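Side-chain contact in Zn-dependent hydrolase, glyoxylase (Echinicola vietnamensis, PDB 6T5K), which probably hydrolyses beta-lactam antibiotics, carbapenems among them, as a zinc-dependent class B metallo-beta-lactamase: residues V41-L46 / G224-K229. Numbering follows the deposited sequence. Where two conformers were deposited one is given.
Sequences VHVSFL and GNWGDK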
ATOM      1  N   VAL A  41       2.825   1.505   9.129  1.00 17.03           N
ATOM      2  CA  VAL A  41       3.478   1.760   7.852  1.00 17.98           C
ATOM      3  C   VAL A  41       4.803   1.007   7.839  1.00 18.24           C
ATOM      4  O   VAL A  41       5.569   1.073   8.808  1.00 19.00           O
ATOM      5  CB  VAL A  41       3.692   3.264   7.620  1.00 18.41           C
ATOM      6  CG1 VAL A  41       4.357   3.499   6.297  1.00 18.28           C
ATOM      7  CG2 VAL A  41       2.372   4.020   7.728  1.00 19.70           C
ATOM      8  N   HIS A  42       5.052   0.235   6.786  1.00 17.60           N
ATOM      9  CA  HIS A  42       6.376  -0.327   6.567  1.00 17.45           C
ATOM     10  C   HIS A  42       7.088   0.514   5.515  1.00 17.59           C
ATOM     11  O   HIS A  42       6.512   0.845   4.478  1.00 18.11           O
ATOM     12  CB  HIS A  42       6.355  -1.820   6.260  1.00 18.28           C
ATOM     13  CG  HIS A  42       5.716  -2.230   4.970  1.00 17.84           C
ATOM     14  ND1 HIS A  42       6.413  -2.252   3.777  1.00 17.28           N
ATOM     15  CD2 HIS A  42       4.525  -2.824   4.722  1.00 16.24           C
ATOM     16  CE1 HIS A  42       5.663  -2.811   2.850  1.00 18.02           C
ATOM     17  NE2 HIS A  42       4.500  -3.132   3.394  1.00 15.85           N
ATOM     18  N   VAL A  43       8.346   0.854   5.790  1.00 20.14           N
ATOM     19  CA  VAL A  43       9.113   1.780   4.961  1.00 20.31           C
ATOM     20  C   VAL A  43      10.394   1.086   4.547  1.00 21.42           C
ATOM     21  O   VAL A  43      11.163   0.641   5.407  1.00 23.74           O
ATOM     22  CB  VAL A  43       9.429   3.091   5.693  1.00 20.92           C
ATOM     23  CG1 VAL A  43      10.128   4.061   4.747  1.00 22.08           C
ATOM     24  CG2 VAL A  43       8.161   3.736   6.241  1.00 21.45           C
ATOM     25  N   SER A  44      10.619   1.004   3.240  1.00 20.72           N
ATOM     26  CA  SER A  44      11.855   0.488   2.657  1.00 22.84           C
ATOM     27  C   SER A  44      12.387   1.514   1.660  1.00 26.86           C
ATOM     28  O   SER A  44      11.706   2.477   1.306  1.00 27.88           O
ATOM     29  CB  SER A  44      11.610  -0.869   1.995  1.00 23.90           C
ATOM     30  OG  SER A  44      10.527  -0.827   1.086  1.00 22.60           O
ATOM     31  N   PHE A  45      13.629   1.354   1.230  1.00 31.53           N
ATOM     32  CA  PHE A  45      14.308   2.443   0.543  1.00 38.58           C
ATOM     33  C   PHE A  45      14.825   1.990  -0.808  1.00 45.37           C
ATOM     34  O   PHE A  45      15.351   0.885  -0.945  1.00 46.52           O
ATOM     35  CB  PHE A  45      15.428   3.002   1.418  1.00 39.10           C
ATOM     36  CG  PHE A  45      14.939   3.496   2.743  1.00 40.80           C
ATOM     37  CD1 PHE A  45      14.862   2.642   3.833  1.00 42.49           C
ATOM     38  CD2 PHE A  45      14.520   4.800   2.890  1.00 42.82           C
ATOM     39  CE1 PHE A  45      14.388   3.091   5.052  1.00 43.78           C
ATOM     40  CE2 PHE A  45      14.054   5.256   4.110  1.00 44.76           C
ATOM     41  CZ  PHE A  45      13.987   4.397   5.189  1.00 45.27           C
ATOM     42  N   LEU A  46      14.650   2.862  -1.798  1.00 50.72           N
ATOM     43  CA  LEU A  46      14.943   2.569  -3.192  1.00 57.62           C
ATOM     44  C   LEU A  46      15.852   3.667  -3.720  1.00 63.20           C
ATOM     45  O   LEU A  46      15.479   4.845  -3.698  1.00 62.90           O
ATOM     46  CB  LEU A  46      13.637   2.547  -3.990  1.00 58.05           C
ATOM     47  CG  LEU A  46      13.663   1.995  -5.412  1.00 58.13           C
ATOM     48  CD1 LEU A  46      14.344   0.639  -5.421  1.00 57.70           C
ATOM     49  CD2 LEU A  46      12.243   1.921  -5.967  1.00 58.03           C
ATOM     50  N   GLY A 224       6.818   8.926   0.917  1.00 20.96           N
ATOM     51  CA  GLY A 224       6.789  10.147   1.712  1.00 20.21           C
ATOM     52  C   GLY A 224       5.953  10.025   2.964  1.00 19.41           C
ATOM     53  O   GLY A 224       5.491   8.948   3.348  1.00 21.36           O
ATOM     54  N   ASN A 225       5.746  11.179   3.591  0.58 19.26           N
ATOM     55  CA  ASN A 225       5.050  11.235   4.867  0.58 19.22           C
ATOM     56  C   ASN A 225       3.555  10.972   4.714  0.58 18.23           C
ATOM     57  O   ASN A 225       2.902  11.480   3.794  0.58 18.08           O
ATOM     58  CB  ASN A 225       5.264  12.597   5.534  0.58 20.11           C
ATOM     59  CG  ASN A 225       6.693  12.799   6.015  0.58 25.47           C
ATOM     60  OD1 ASN A 225       7.365  11.857   6.406  0.58 27.91           O
ATOM     61  ND2 ASN A 225       7.160  14.036   5.976  0.58 29.27           N
ATOM     62  N   TRP A 226       2.999  10.196   5.648  1.00 17.89           N
ATOM     63  CA  TRP A 226       1.563  10.088   5.737  1.00 17.49           C
ATOM     64  C   TRP A 226       0.995  11.314   6.453  1.00 17.49           C
ATOM     65  O   TRP A 226       1.697  12.086   7.116  1.00 19.85           O
ATOM     66  CB  TRP A 226       1.219   8.796   6.469  1.00 17.53           C
ATOM     67  CG  TRP A 226       2.009   8.568   7.711  1.00 18.72           C
ATOM     68  CD1 TRP A 226       1.651   8.914   8.974  1.00 21.01           C
ATOM     69  CD2 TRP A 226       3.281   7.900   7.823  1.00 20.85           C
ATOM     70  NE1 TRP A 226       2.616   8.529   9.859  1.00 22.09           N
ATOM     71  CE2 TRP A 226       3.639   7.921   9.174  1.00 22.57           C
ATOM     72  CE3 TRP A 226       4.159   7.329   6.901  1.00 23.26           C
ATOM     73  CZ2 TRP A 226       4.817   7.351   9.630  1.00 24.96           C
ATOM     74  CZ3 TRP A 226       5.331   6.790   7.350  1.00 24.79           C
ATOM     75  CH2 TRP A 226       5.642   6.793   8.698  1.00 25.72           C
ATOM     76  N   GLY A 227      -0.302  11.442   6.356  1.00 15.40           N
ATOM     77  CA  GLY A 227      -0.992  12.597   6.885  1.00 15.96           C
ATOM     78  C   GLY A 227      -2.470  12.291   6.971  1.00 15.28           C
ATOM     79  O   GLY A 227      -2.874  11.149   7.181  1.00 15.82           O
ATOM     80  N   ASP A 228      -3.296  13.334   6.846  1.00 15.53           N
ATOM     81  CA  ASP A 228      -4.747  13.224   6.933  1.00 14.70           C
ATOM     82  C   ASP A 228      -5.377  13.411   5.552  1.00 15.28           C
ATOM     83  O   ASP A 228      -4.706  13.242   4.526  1.00 16.03           O
ATOM     84  CB  ASP A 228      -5.240  14.181   8.018  1.00 16.07           C
ATOM     85  CG  ASP A 228      -4.817  15.605   7.786  1.00 16.84           C
ATOM     86  OD1 ASP A 228      -5.142  16.118   6.690  1.00 15.50           O
ATOM     87  OD2 ASP A 228      -4.122  16.193   8.680  1.00 18.68           O
ATOM     88  N   LYS A 229      -6.689  13.730   5.527  0.50 15.56           N
ATOM     89  CA  LYS A 229      -7.401  13.889   4.265  0.50 14.82           C
ATOM     90  C   LYS A 229      -6.735  14.916   3.361  0.50 15.22           C
ATOM     91  O   LYS A 229      -6.944  14.880   2.148  0.50 16.85           O
ATOM     92  CB  LYS A 229      -8.847  14.349   4.515  0.50 17.82           C
ATOM     93  CG  LYS A 229      -9.845  13.270   4.747  0.50 20.67           C
ATOM     94  CD  LYS A 229     -11.238  13.851   4.971  0.50 20.62           C
ATOM     95  CE  LYS A 229     -11.485  14.320   6.379  0.30 20.81           C
ATOM     96  NZ  LYS A 229     -10.937  15.636   6.754  0.50 20.26           N
TER
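The indole of Trp226 presents one face to Val41, while Val43 stands at the ring edge, near the ring plane. On that face the CG2 methyl of Val41 makes a CH-pi contact, 4.0 Å from the centroid of the six-membered ring and 15° off the ring normal. Its sister methyl, Val41 CG1, lies 3.6 Å from CZ3 of Trp226. The two branches thus share the benzo half: CG2 above the CD2–CE3 side, CG1 over the same face but displaced outward past the CE3–CZ3 bond. The split follows from CG1 standing anti to the backbone N (chi1 -180°) and CG2 beside that N, anti to the carbonyl carbon. At the edge the touch is lighter, Val43 CG2 coming within 4.3 Å of Trp226 CZ3. In Trp226, chi1 46° sets CG between backbone N and carbonyl carbon, and chi2 turns the benzo half toward the strand.

Val41 and Val43, two apart on strand 39-48, point to the same side of their sheet, and the indole meets them from the loop between strand 218-221 and helix 230-239. Ile220 touches both Val41 and Trp226, so the contact belongs to the packing between the two sheets of the metallo-beta-lactamase alpha-beta/beta-alpha sandwich. The Val43 side chain lies about 8 Å from that of the zinc ligand His223, in the same loop immediately before the 224-229 segment. Across the two segments the contact is wholly apolar, resting on dispersion and the CH-pi touch; the indole NE1 hydrogen-bonds Glu21 OE2, which ties down the pyrrole end while the benzo end packs against the valines.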